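Local structure of acetyl-CoA acetyltransferase (Elizabethkingia anophelis NUHP1, 6BN2) at residues A[11-16]-A[277-282]; A[15-20]-A[262-267]; A[200-205]-A[366-371]; A[319-324]-A[343-348]; A[381-386]-A[393-398]. The protein probably catalyses the reversible condensation of two acetyl-CoA molecules to acetoacetyl-CoA and free coenzyme A, passing through an acetylated enzyme intermediate. All coordinates share one frame; numbering follows the deposited sequence.

How the interactions relate
A run of neighbouring strands links four of these contacts, and a helix packed against them brings in the fifth. Interactions 1 and 2 share V15 and S16 of strand 12-24. Strand 281-290 leads on to interaction 5, where K282 N lies 2.8 Å from E398 O, and E322 N of interaction 4 lies 2.9 Å from A382 O on the other side of the hairpin. Interaction 3 joins interaction 2 through the salt bridge from R19 NE to E205 OE1 (2.9 Å), while L369 and I370 of its helix pack on the hairpin. Interaction 5 holds C386, a predicted proton acceptor; I385's side chain is about 5 Å from that of H356, another.

Interaction 1: residues A[11-16]-A[277-282]; sequences EVFIVS and LKPLAK
I14 and the pair L280-A281 form the compact centre of this contact. The carbonyl oxygen of I14 receives two amides: L280 N at 2.8 Å and, more weakly, A281 N at 3.4 Å. In return, I14 N donates to A281 O across 2.9 Å. Because two consecutive residues face one, the incoming chain bulges here before it settles into regular pairing at F13 and K282. Close by, L280 sends CD1 against the backbone of S16, 3.6 Å from its CA, and P279 lies alongside F13 with its CB 3.7 Å from F13 CD1. The F13 ring is also met by the start of the K282 chain, which crosses it obliquely.

Toward the solvent the contact changes character. K282 turns CG anti to its backbone nitrogen (chi1 174°) and runs out extended, so that its amino group arrives beside the carboxylate of E11. K282 NZ and E11 OE2 form a salt bridge of 2.8 Å on the oxygen's anti lone pair, between two partly exposed residues. At the other end, a water takes the place of direct pairing, donating to both V15 O and K278 O. Helix 269-274 covers the F13 side, whereas I14 faces I370 of helix 358-375. I14, L280 and A281 form a classic beta bulge, where strand 281-290 joins strand 12-24 in the thiolase sheet.

Interaction 2: residues A[15-20]-A[262-267]; sequences VSAVRT and SALVLM
V15 opens the pairing by donating its amide to V265 O (2.9 Å). Its CG2 branch rests 3.6 Å from V265 CG1, while the extended M267 chain crosses the valine at about a right angle, bringing M267 SD to 4.0 Å from V15 CG2. At S16 the backbone carbonyl accepts V265 N, and the same oxygen touches the CA of L264. The next residue, A17, belongs to a non-hydrogen-bonded pair: its methyl meets L264 on the face turned to helix 358-375, with A17 CB and L264 CG 3.9 Å apart. V18 then restores direct bonding in both directions, V18 N giving to A263 O (2.9 Å) and V18 O receiving A263 N (3.0 Å). Its side chain lies with that of A263 on the face covered by helix 34-48.

R19 pairs with S262 without direct hydrogen bonds, R19 CB 4.0 Å from S262 CB. A first torsion of 63° sets R19 CG between the backbone nitrogen and the carbonyl carbon, and from there the chain runs extended away from the pairing, to salt bridges with D224 and E205; one guanidinium nitrogen also donates to T20 O. The hydroxyl of S262 likewise looks elsewhere, to S360 and S363. Two antiparallel strands, their N-to-C directions 173° apart, sandwiched between an outer and a central helix, are characteristic of the layered alpha-beta-alpha-beta-alpha thiolase fold.

Interaction 3: residues A[200-205]-A[366-371]; sequences GKFKEE and IVTLIN
E205 and T368 make the hydrogen bond between the 200-205 loop and helix 358-375. The T368 hydroxyl donates to E205 OE1 at 2.8 Å, arriving on the syn side and 17° out of the carboxylate plane. E205 CG sits between its backbone nitrogen and carbonyl carbon (chi1 74°), and the chain extends from there, which carries the carboxylate to T368. R19 NE makes a salt bridge to the same oxygen, so a strand and a helix grip one buried atom of the loop, an arrangement that would probably favour the charged carboxylate. R364 in turn donates to the T368 hydroxyl, which makes it a second-shell partner.

Van der Waals contacts lie beside this bond. E205 CB is 3.6 Å from V367 CG1. The F202 ring offers its edge twice: the carboxylate carbon of E205 lies in its plane, and F202 CE1 comes within 4.2 Å of T368 CG2.

At the more exposed margin, the E204 and N371 side chains cross at about a right angle, while the E204 carboxylate leads off to a salt bridge with K48.

In backbone terms, the loop that follows a Schellman-capped helix end, and begins with a type I turn, docks through F202, E204 and E205 on the central helix 358-375 of the thiolase fold.

Interaction 4: residues A[319-324]-A[343-348]; sequences DFFEFN and AKVNVN
N346 reaches strand 320-323 through its side-chain amide. The first torsion of -61° places CG, the atom beyond CB, beside the backbone nitrogen, directing the flat group at F323, and N346 CG lies 3.5 Å from F323 O. Beyond it the amide divides its work. OD1 accepts F323 N at 2.9 Å, in the carbonyl plane and on a lone pair, and also touches the CA of E322. ND2 donates to F323 O at 2.8 Å, the acceptor lying almost in the amide plane, and has a further bond to E325. The side chain thus imitates a peptide group, pairing with both backbone polar atoms of F323.

Ordinary backbone pairing precedes it: F321 N gives to K344 O (2.9 Å) and N346 N to F321 O (3.0 Å), a single bridge. On one side V345 inserts its two methyls, CG1 at the edge of the F323 ring and CG2 near F321. On the other, V347 CG1 meets the edge of the F320 ring at CD2, 3.7 Å away. The buried carboxylate of E322 is linked by water: one molecule joins E322 OE1 and F321 O to V347 N, and a second, 2.6 Å from E322 OE1, passes on to N348 N.

Chemically, the loop therefore satisfies the edge of strand 320-323 with two backbone bonds, a side-chain amide that mimics a peptide, and waters. The doubly bonded F323 immediately precedes N324, which opens the thiolase Asn-Glu-Ala-Phe motif and touches H356, so this pairing is consistent with positioning that motif.

Interaction 5: residues A[381-386]-A[393-398]; sequences GAAAIC and SAIVIE
A383 O is held by two donors from the opposite strand: I395 N at 2.9 Å and, as a weaker CA-H contact, A394 CA at 3.2 Å. I395 O answers in the same way, accepting A383 N across 2.9 Å while the CA of A382 leans on it. G381 O and S393 O are used in the same double way. G381 and I397 exchange a pair of amide bonds, as do I385 and S393, where each N···O distance is 3.0 Å.

Between these hydrogen-bonded pairs, A382 faces V396 and A384 faces A394, the last two meeting methyl to methyl with their CB atoms 4.0 Å apart. The two segments are the arms of a beta hairpin, axes 4.7 Å apart, N-to-C directions 169° apart. In the thiolase fold this hairpin lies between helix layers: A382, A394 and V396 touch the outer helix 300-311, whereas A383, S393 and I395 meet M100 of helix 98-111. C386, a predicted catalytic proton acceptor, lies near the turn end of the first strand.

From G381 to A384 the first strand carries only glycine and alanine. I395 places CG2 between its backbone nitrogen and carbonyl carbon, 3.9 Å from A383 CB, while its longer branch leads away from the neighbouring strand. Opposite I397, G381 has no side chain at all, and I397 CG1 rests 4.0 Å from G381 O. The S393 hydroxyl hydrogen-bonds with D288 and K94 instead.

Interaction 1: residues A[11-16]-A[277-282]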
# COMPACT_ATOMS: atom_id res chain seq x y z
N GLU A 11 17.18 2.07 18.15
CA GLU A 11 17.82 1.47 17.00
C GLU A 11 16.93 0.41 16.38
O GLU A 11 16.08 -0.19 17.04
CB GLU A 11 19.16 0.85 17.40
CG GLU A 11 20.18 1.85 17.90
CD GLU A 11 21.38 1.17 18.54
OE1 GLU A 11 21.19 0.40 19.50
OE2 GLU A 11 22.51 1.40 18.06
N VAL A 12 17.12 0.18 15.08
CA VAL A 12 16.39 -0.85 14.34
C VAL A 12 17.40 -1.75 13.67
O VAL A 12 18.26 -1.27 12.92
CB VAL A 12 15.45 -0.24 13.28
CG1 VAL A 12 14.59 -1.35 12.65
CG2 VAL A 12 14.60 0.84 13.92
N PHE A 13 17.31 -3.04 13.94
CA PHE A 13 18.24 -4.02 13.41
C PHE A 13 17.54 -4.96 12.44
O PHE A 13 16.36 -5.26 12.59
CB PHE A 13 18.85 -4.83 14.54
CG PHE A 13 19.73 -4.02 15.42
CD1 PHE A 13 21.08 -3.88 15.13
CD2 PHE A 13 19.20 -3.38 16.54
CE1 PHE A 13 21.90 -3.11 15.94
CE2 PHE A 13 20.02 -2.61 17.35
CZ PHE A 13 21.36 -2.48 17.05
N ILE A 14 18.30 -5.42 11.44
CA ILE A 14 17.84 -6.44 10.51
C ILE A 14 18.41 -7.76 11.01
O ILE A 14 19.63 -7.92 11.06
CB ILE A 14 18.30 -6.15 9.08
CG1 ILE A 14 17.70 -4.83 8.58
CG2 ILE A 14 17.89 -7.30 8.15
CD1 ILE A 14 18.40 -4.30 7.33
N VAL A 15 17.53 -8.68 11.41
CA VAL A 15 18.00 -9.95 11.97
C VAL A 15 17.94 -11.09 10.96
O VAL A 15 18.58 -12.12 11.18
CB VAL A 15 17.24 -10.32 13.27
CG1 VAL A 15 17.62 -9.35 14.40
CG2 VAL A 15 15.73 -10.36 13.07
N SER A 16 17.18 -10.94 9.88
CA SER A 16 17.24 -11.91 8.79
C SER A 16 16.78 -11.22 7.52
O SER A 16 16.08 -10.21 7.56
CB SER A 16 16.38 -13.15 9.08
OG SER A 16 15.02 -12.78 9.16
N LEU A 277 19.49 -13.25 19.45
CA LEU A 277 19.76 -13.16 18.02
C LEU A 277 20.86 -12.13 17.77
O LEU A 277 20.80 -11.01 18.28
CB LEU A 277 18.49 -12.78 17.24
CG LEU A 277 17.37 -13.81 17.30
CD1 LEU A 277 16.10 -13.25 16.65
CD2 LEU A 277 17.80 -15.10 16.61
N LYS A 278 21.84 -12.51 16.98
CA LYS A 278 22.81 -11.52 16.53
C LYS A 278 22.33 -10.87 15.24
O LYS A 278 22.02 -11.58 14.28
CB LYS A 278 24.17 -12.16 16.30
CG LYS A 278 25.21 -11.20 15.72
CD LYS A 278 26.59 -11.84 15.66
CE LYS A 278 27.61 -10.87 15.08
NZ LYS A 278 28.98 -11.45 15.01
N PRO A 279 22.26 -9.54 15.18
CA PRO A 279 21.77 -8.90 13.95
C PRO A 279 22.74 -9.04 12.79
O PRO A 279 23.96 -9.12 12.97
CB PRO A 279 21.62 -7.43 14.36
CG PRO A 279 22.65 -7.26 15.44
CD PRO A 279 22.65 -8.56 16.21
N LEU A 280 22.17 -9.04 11.57
CA LEU A 280 22.99 -8.97 10.36
C LEU A 280 23.53 -7.56 10.15
O LEU A 280 24.70 -7.39 9.77
CB LEU A 280 22.16 -9.39 9.14
CG LEU A 280 21.52 -10.78 9.18
CD1 LEU A 280 20.66 -10.98 7.95
CD2 LEU A 280 22.62 -11.83 9.26
N ALA A 281 22.70 -6.55 10.39
CA ALA A 281 23.01 -5.18 10.04
C ALA A 281 22.10 -4.27 10.85
O ALA A 281 21.08 -4.71 11.39
CB ALA A 281 22.81 -4.92 8.54
N LYS A 282 22.48 -3.00 10.93
CA LYS A 282 21.68 -1.98 11.59
C LYS A 282 21.18 -1.01 10.52
O LYS A 282 21.91 -0.68 9.59
CB LYS A 282 22.53 -1.23 12.63
CG LYS A 282 21.85 -0.04 13.27
CD LYS A 282 22.76 0.54 14.36
CE LYS A 282 22.52 2.02 14.58
NZ LYS A 282 23.37 2.55 15.69
O HOH W 1 19.91 -12.96 13.48

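Interaction 2: residues A[15-20]-A[262-267]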
# COMPACT_ATOMS: atom_id res chain seq x y z
N VAL A 15 17.53 -8.68 11.41
CA VAL A 15 18.00 -9.95 11.97
C VAL A 15 17.94 -11.09 10.96
O VAL A 15 18.58 -12.12 11.18
CB VAL A 15 17.24 -10.32 13.27
CG1 VAL A 15 17.62 -9.35 14.40
CG2 VAL A 15 15.73 -10.36 13.07
N SER A 16 17.18 -10.94 9.88
CA SER A 16 17.24 -11.91 8.79
C SER A 16 16.78 -11.22 7.52
O SER A 16 16.08 -10.21 7.56
CB SER A 16 16.38 -13.15 9.08
OG SER A 16 15.02 -12.78 9.16
N ALA A 17 17.22 -11.76 6.38
CA ALA A 17 16.97 -11.12 5.09
C ALA A 17 17.14 -12.16 4.00
O ALA A 17 18.24 -12.71 3.84
CB ALA A 17 17.94 -9.95 4.88
N VAL A 18 16.07 -12.45 3.25
CA VAL A 18 16.15 -13.49 2.21
C VAL A 18 15.35 -13.06 0.99
O VAL A 18 14.59 -12.09 1.01
CB VAL A 18 15.62 -14.86 2.69
CG1 VAL A 18 16.34 -15.33 3.95
CG2 VAL A 18 14.09 -14.78 2.93
N ARG A 19 15.54 -13.81 -0.10
CA ARG A 19 14.77 -13.56 -1.32
C ARG A 19 14.56 -14.88 -2.04
O ARG A 19 15.38 -15.79 -1.91
CB ARG A 19 15.50 -12.60 -2.26
CG ARG A 19 16.86 -13.16 -2.76
CD ARG A 19 17.43 -12.16 -3.72
NE ARG A 19 18.64 -12.54 -4.45
CZ ARG A 19 18.64 -13.11 -5.65
NH1 ARG A 19 17.50 -13.49 -6.22
NH2 ARG A 19 19.80 -13.31 -6.27
N THR A 20 13.47 -14.98 -2.81
CA THR A 20 13.36 -16.07 -3.77
C THR A 20 14.35 -15.83 -4.91
O THR A 20 14.81 -14.70 -5.12
CB THR A 20 11.93 -16.19 -4.33
OG1 THR A 20 11.66 -15.08 -5.20
CG2 THR A 20 10.88 -16.19 -3.21
N SER A 262 10.81 -11.04 -1.64
CA SER A 262 11.91 -10.87 -0.69
C SER A 262 11.32 -10.47 0.66
O SER A 262 10.20 -9.94 0.75
CB SER A 262 12.91 -9.82 -1.18
OG SER A 262 12.23 -8.65 -1.61
N ALA A 263 12.07 -10.73 1.73
CA ALA A 263 11.53 -10.44 3.05
C ALA A 263 12.65 -10.28 4.06
O ALA A 263 13.65 -11.01 4.01
CB ALA A 263 10.57 -11.54 3.50
N LEU A 264 12.44 -9.36 4.98
CA LEU A 264 13.38 -9.07 6.06
C LEU A 264 12.63 -9.08 7.38
O LEU A 264 11.44 -8.74 7.45
CB LEU A 264 14.08 -7.72 5.87
CG LEU A 264 14.93 -7.49 4.62
CD1 LEU A 264 14.10 -7.24 3.37
CD2 LEU A 264 15.85 -6.29 4.87
N VAL A 265 13.32 -9.46 8.44
CA VAL A 265 12.78 -9.32 9.79
C VAL A 265 13.57 -8.22 10.48
O VAL A 265 14.80 -8.27 10.53
CB VAL A 265 12.85 -10.63 10.59
CG1 VAL A 265 12.34 -10.36 12.01
CG2 VAL A 265 12.01 -11.75 9.92
N LEU A 266 12.85 -7.23 11.00
CA LEU A 266 13.40 -6.10 11.75
C LEU A 266 13.08 -6.25 13.23
O LEU A 266 11.98 -6.70 13.59
CB LEU A 266 12.80 -4.79 11.24
CG LEU A 266 13.54 -3.96 10.19
CD1 LEU A 266 14.05 -4.79 9.07
CD2 LEU A 266 12.60 -2.86 9.69
N MET A 267 14.00 -5.83 14.09
CA MET A 267 13.77 -5.92 15.53
C MET A 267 14.40 -4.75 16.24
O MET A 267 15.41 -4.19 15.80
CB MET A 267 14.36 -7.20 16.15
CG MET A 267 13.55 -8.43 15.92
SD MET A 267 14.26 -9.86 16.72
CE MET A 267 13.16 -11.12 16.04

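Interaction 3: residues A[200-205]-A[366-371]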
# COMPACT_ATOMS: atom_id res chain seq x y z
N GLY A 200 29.23 -18.69 -5.14
CA GLY A 200 28.42 -18.97 -3.97
C GLY A 200 27.91 -17.73 -3.27
O GLY A 200 27.39 -17.84 -2.15
N LYS A 201 28.00 -16.57 -3.90
CA LYS A 201 27.67 -15.32 -3.22
C LYS A 201 26.18 -15.06 -3.11
O LYS A 201 25.80 -14.10 -2.43
CB LYS A 201 28.36 -14.15 -3.93
CG LYS A 201 29.86 -14.13 -3.63
CD LYS A 201 30.56 -12.99 -4.35
CE LYS A 201 31.98 -12.81 -3.84
NZ LYS A 201 32.66 -11.66 -4.49
N PHE A 202 25.32 -15.88 -3.74
CA PHE A 202 23.88 -15.76 -3.54
C PHE A 202 23.31 -16.92 -2.74
O PHE A 202 22.11 -16.93 -2.47
CB PHE A 202 23.14 -15.66 -4.88
CG PHE A 202 23.33 -14.34 -5.57
CD1 PHE A 202 22.88 -13.17 -4.98
CD2 PHE A 202 23.98 -14.27 -6.80
CE1 PHE A 202 23.07 -11.92 -5.61
CE2 PHE A 202 24.16 -13.04 -7.43
CZ PHE A 202 23.70 -11.86 -6.84
N LYS A 203 24.15 -17.87 -2.34
CA LYS A 203 23.67 -19.06 -1.63
C LYS A 203 23.04 -18.69 -0.30
O LYS A 203 22.03 -19.30 0.11
CB LYS A 203 24.82 -20.04 -1.45
CG LYS A 203 24.40 -21.40 -0.92
CD LYS A 203 23.62 -22.20 -1.95
CE LYS A 203 23.38 -23.62 -1.42
NZ LYS A 203 22.64 -24.46 -2.39
N GLU A 204 23.61 -17.72 0.41
CA GLU A 204 23.10 -17.37 1.73
C GLU A 204 21.71 -16.75 1.65
O GLU A 204 20.83 -17.09 2.45
CB GLU A 204 24.06 -16.41 2.43
CG GLU A 204 23.64 -16.02 3.83
CD GLU A 204 23.38 -17.23 4.72
OE1 GLU A 204 24.22 -18.18 4.71
OE2 GLU A 204 22.35 -17.22 5.44
N GLU A 205 21.50 -15.85 0.70
CA GLU A 205 20.28 -15.04 0.73
C GLU A 205 19.11 -15.68 -0.01
O GLU A 205 17.97 -15.27 0.23
CB GLU A 205 20.56 -13.66 0.14
CG GLU A 205 20.72 -13.61 -1.38
CD GLU A 205 21.35 -12.29 -1.87
OE1 GLU A 205 20.76 -11.63 -2.76
OE2 GLU A 205 22.45 -11.91 -1.38
N ILE A 366 18.28 -4.56 -0.73
CA ILE A 366 18.77 -4.51 0.65
C ILE A 366 19.31 -5.88 1.07
O ILE A 366 20.37 -5.98 1.71
CB ILE A 366 17.66 -4.04 1.60
CG1 ILE A 366 17.09 -2.70 1.14
CG2 ILE A 366 18.21 -3.92 3.01
CD1 ILE A 366 15.88 -2.26 1.99
N VAL A 367 18.57 -6.94 0.76
CA VAL A 367 19.03 -8.31 1.03
C VAL A 367 20.40 -8.53 0.41
O VAL A 367 21.34 -9.00 1.07
CB VAL A 367 18.00 -9.33 0.51
CG1 VAL A 367 18.51 -10.77 0.73
CG2 VAL A 367 16.63 -9.13 1.18
N THR A 368 20.54 -8.16 -0.87
CA THR A 368 21.81 -8.35 -1.55
C THR A 368 22.90 -7.48 -0.93
O THR A 368 24.03 -7.96 -0.73
CB THR A 368 21.64 -8.05 -3.04
OG1 THR A 368 20.70 -8.99 -3.58
CG2 THR A 368 22.97 -8.17 -3.79
N LEU A 369 22.59 -6.22 -0.63
CA LEU A 369 23.58 -5.32 -0.02
C LEU A 369 24.12 -5.87 1.29
O LEU A 369 25.33 -5.80 1.55
CB LEU A 369 22.95 -3.94 0.20
CG LEU A 369 23.87 -2.92 0.87
CD1 LEU A 369 25.05 -2.59 -0.04
CD2 LEU A 369 23.08 -1.65 1.18
N ILE A 370 23.25 -6.42 2.15
CA ILE A 370 23.71 -7.01 3.41
C ILE A 370 24.81 -8.02 3.14
O ILE A 370 25.85 -8.05 3.83
CB ILE A 370 22.53 -7.65 4.16
CG1 ILE A 370 21.63 -6.55 4.71
CG2 ILE A 370 23.05 -8.59 5.28
CD1 ILE A 370 20.24 -7.05 5.12
N ASN A 371 24.59 -8.87 2.15
CA ASN A 371 25.57 -9.92 1.88
C ASN A 371 26.80 -9.39 1.17
O ASN A 371 27.89 -9.87 1.43
CB ASN A 371 24.87 -11.04 1.11
CG ASN A 371 23.92 -11.79 2.01
OD1 ASN A 371 22.69 -11.53 2.03
ND2 ASN A 371 24.48 -12.65 2.83

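Interaction 4: residues A[319-324]-A[343-348]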
# COMPACT_ATOMS: atom_id res chain seq x y z
N ASP A 319 30.90 2.06 1.76
CA ASP A 319 31.82 1.10 1.14
C ASP A 319 31.23 0.48 -0.12
O ASP A 319 31.96 0.28 -1.11
CB ASP A 319 32.17 -0.00 2.14
CG ASP A 319 33.02 0.50 3.30
OD1 ASP A 319 33.86 1.40 3.08
OD2 ASP A 319 32.86 -0.00 4.44
N PHE A 320 29.94 0.17 -0.11
CA PHE A 320 29.29 -0.48 -1.25
C PHE A 320 27.89 0.05 -1.41
O PHE A 320 27.23 0.43 -0.44
CB PHE A 320 29.26 -2.01 -1.07
CG PHE A 320 30.60 -2.63 -1.22
CD1 PHE A 320 31.42 -2.83 -0.12
CD2 PHE A 320 31.09 -2.94 -2.49
CE1 PHE A 320 32.72 -3.35 -0.27
CE2 PHE A 320 32.38 -3.47 -2.65
CZ PHE A 320 33.19 -3.68 -1.54
N PHE A 321 27.43 0.06 -2.67
CA PHE A 321 26.14 0.61 -3.05
C PHE A 321 25.35 -0.43 -3.83
O PHE A 321 25.92 -1.19 -4.61
CB PHE A 321 26.27 1.84 -3.96
CG PHE A 321 27.06 2.97 -3.37
CD1 PHE A 321 28.45 2.97 -3.44
CD2 PHE A 321 26.41 4.05 -2.77
CE1 PHE A 321 29.19 4.03 -2.92
CE2 PHE A 321 27.14 5.11 -2.24
CZ PHE A 321 28.53 5.10 -2.31
N GLU A 322 24.02 -0.41 -3.65
CA GLU A 322 23.11 -1.14 -4.53
C GLU A 322 22.13 -0.13 -5.09
O GLU A 322 21.31 0.40 -4.34
CB GLU A 322 22.36 -2.25 -3.79
CG GLU A 322 23.20 -3.46 -3.48
CD GLU A 322 23.39 -4.36 -4.69
OE1 GLU A 322 24.51 -4.90 -4.83
OE2 GLU A 322 22.44 -4.53 -5.48
N PHE A 323 22.25 0.18 -6.38
CA PHE A 323 21.31 1.03 -7.10
C PHE A 323 20.53 0.16 -8.07
O PHE A 323 21.14 -0.46 -8.95
CB PHE A 323 22.03 2.13 -7.87
CG PHE A 323 22.43 3.31 -7.06
CD1 PHE A 323 21.53 4.35 -6.85
CD2 PHE A 323 23.72 3.43 -6.57
CE1 PHE A 323 21.91 5.48 -6.11
CE2 PHE A 323 24.09 4.54 -5.83
CZ PHE A 323 23.19 5.56 -5.60
N ASN A 324 19.20 0.13 -7.95
CA ASN A 324 18.47 -0.78 -8.81
C ASN A 324 18.63 -0.40 -10.28
O ASN A 324 18.55 0.78 -10.64
CB ASN A 324 16.99 -0.84 -8.46
CG ASN A 324 16.32 -2.06 -9.09
OD1 ASN A 324 16.75 -3.21 -8.87
ND2 ASN A 324 15.29 -1.83 -9.89
N ALA A 343 33.18 0.10 -9.46
CA ALA A 343 33.65 -1.11 -8.80
C ALA A 343 33.03 -1.31 -7.43
O ALA A 343 33.22 -2.38 -6.84
CB ALA A 343 35.17 -1.09 -8.66
N LYS A 344 32.33 -0.31 -6.90
CA LYS A 344 31.68 -0.37 -5.60
C LYS A 344 30.16 -0.44 -5.70
O LYS A 344 29.49 -0.50 -4.66
CB LYS A 344 32.08 0.84 -4.75
CG LYS A 344 33.58 0.89 -4.46
CD LYS A 344 34.01 2.25 -3.89
CE LYS A 344 33.14 2.68 -2.71
NZ LYS A 344 33.81 3.73 -1.89
N VAL A 345 29.60 -0.47 -6.91
CA VAL A 345 28.16 -0.41 -7.14
C VAL A 345 27.71 -1.70 -7.81
O VAL A 345 28.25 -2.09 -8.85
CB VAL A 345 27.77 0.81 -8.00
CG1 VAL A 345 26.25 0.90 -8.13
CG2 VAL A 345 28.34 2.12 -7.42
N ASN A 346 26.69 -2.35 -7.22
CA ASN A 346 26.07 -3.57 -7.76
C ASN A 346 27.13 -4.62 -8.08
O ASN A 346 27.20 -5.14 -9.20
CB ASN A 346 25.23 -3.27 -9.00
CG ASN A 346 24.09 -2.32 -8.72
OD1 ASN A 346 23.83 -1.98 -7.57
ND2 ASN A 346 23.39 -1.89 -9.77
N VAL A 347 27.98 -4.93 -7.09
CA VAL A 347 29.18 -5.72 -7.36
C VAL A 347 28.88 -7.18 -7.65
O VAL A 347 29.73 -7.87 -8.26
CB VAL A 347 30.20 -5.58 -6.21
CG1 VAL A 347 30.58 -4.10 -6.01
CG2 VAL A 347 29.70 -6.20 -4.94
N ASN A 348 27.70 -7.68 -7.27
CA ASN A 348 27.29 -9.05 -7.57
C ASN A 348 26.32 -9.10 -8.75
O ASN A 348 25.66 -10.12 -8.97
CB ASN A 348 26.65 -9.71 -6.35
CG ASN A 348 27.65 -9.99 -5.24
OD1 ASN A 348 28.86 -9.83 -5.42
ND2 ASN A 348 27.14 -10.42 -4.08
O HOH W 2 35.32 1.99 0.73
O HOH W 3 27.03 -3.89 -4.46
O HOH W 4 25.15 -6.75 -6.52
O HOH W 5 21.04 -2.95 -7.24

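Interaction 5: residues A[381-386]-A[393-398]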
# COMPACT_ATOMS: atom_id res chain seq x y z
N GLY A 381 26.83 0.48 3.97
CA GLY A 381 26.33 0.34 2.62
C GLY A 381 25.12 1.23 2.41
O GLY A 381 24.45 1.64 3.36
N ALA A 382 24.84 1.52 1.15
CA ALA A 382 23.64 2.27 0.82
C ALA A 382 22.93 1.62 -0.36
O ALA A 382 23.57 1.14 -1.30
CB ALA A 382 23.94 3.74 0.48
N ALA A 383 21.60 1.60 -0.31
CA ALA A 383 20.79 1.10 -1.41
C ALA A 383 19.81 2.19 -1.81
O ALA A 383 19.32 2.93 -0.96
CB ALA A 383 20.02 -0.16 -1.03
N ALA A 384 19.50 2.26 -3.10
CA ALA A 384 18.53 3.26 -3.57
C ALA A 384 17.83 2.73 -4.80
O ALA A 384 18.39 1.94 -5.56
CB ALA A 384 19.21 4.60 -3.89
N ILE A 385 16.59 3.17 -5.00
CA ILE A 385 15.76 2.66 -6.09
C ILE A 385 14.81 3.76 -6.53
O ILE A 385 14.21 4.45 -5.70
CB ILE A 385 15.04 1.36 -5.66
CG1 ILE A 385 14.23 0.76 -6.82
CG2 ILE A 385 14.12 1.60 -4.43
CD1 ILE A 385 13.96 -0.76 -6.61
N CYS A 386 14.67 3.92 -7.85
CA CYS A 386 13.76 4.92 -8.41
C CYS A 386 12.35 4.35 -8.56
O CYS A 386 12.14 3.14 -8.52
CB CYS A 386 14.28 5.42 -9.76
SG CYS A 386 14.33 4.17 -11.09
N SER A 393 13.66 6.08 -3.28
CA SER A 393 13.90 5.84 -1.86
C SER A 393 15.35 5.44 -1.69
O SER A 393 15.97 4.93 -2.63
CB SER A 393 12.96 4.73 -1.33
OG SER A 393 11.59 5.16 -1.36
N ALA A 394 15.90 5.69 -0.50
CA ALA A 394 17.28 5.32 -0.22
C ALA A 394 17.40 4.90 1.24
O ALA A 394 16.70 5.41 2.11
CB ALA A 394 18.25 6.49 -0.49
N ILE A 395 18.33 3.98 1.51
CA ILE A 395 18.53 3.50 2.87
C ILE A 395 20.02 3.26 3.09
O ILE A 395 20.73 2.83 2.17
CB ILE A 395 17.68 2.23 3.14
CG1 ILE A 395 17.75 1.81 4.61
CG2 ILE A 395 18.09 1.06 2.18
CD1 ILE A 395 16.72 0.72 4.95
N VAL A 396 20.50 3.60 4.29
CA VAL A 396 21.89 3.39 4.69
C VAL A 396 21.89 2.34 5.79
O VAL A 396 21.12 2.45 6.76
CB VAL A 396 22.51 4.71 5.19
CG1 VAL A 396 23.95 4.48 5.68
CG2 VAL A 396 22.48 5.76 4.07
N ILE A 397 22.74 1.32 5.65
CA ILE A 397 22.82 0.28 6.67
C ILE A 397 24.26 0.13 7.12
O ILE A 397 25.20 0.53 6.43
CB ILE A 397 22.26 -1.08 6.21
CG1 ILE A 397 23.11 -1.67 5.09
CG2 ILE A 397 20.78 -0.96 5.81
CD1 ILE A 397 22.67 -3.08 4.66
N GLU A 398 24.42 -0.42 8.32
CA GLU A 398 25.73 -0.69 8.89
C GLU A 398 25.84 -2.19 9.08
O GLU A 398 25.05 -2.79 9.81
CB GLU A 398 25.94 0.04 10.22
CG GLU A 398 27.32 -0.27 10.83
CD GLU A 398 27.48 0.27 12.25
OE1 GLU A 398 26.60 1.02 12.72
OE2 GLU A 398 28.50 -0.07 12.90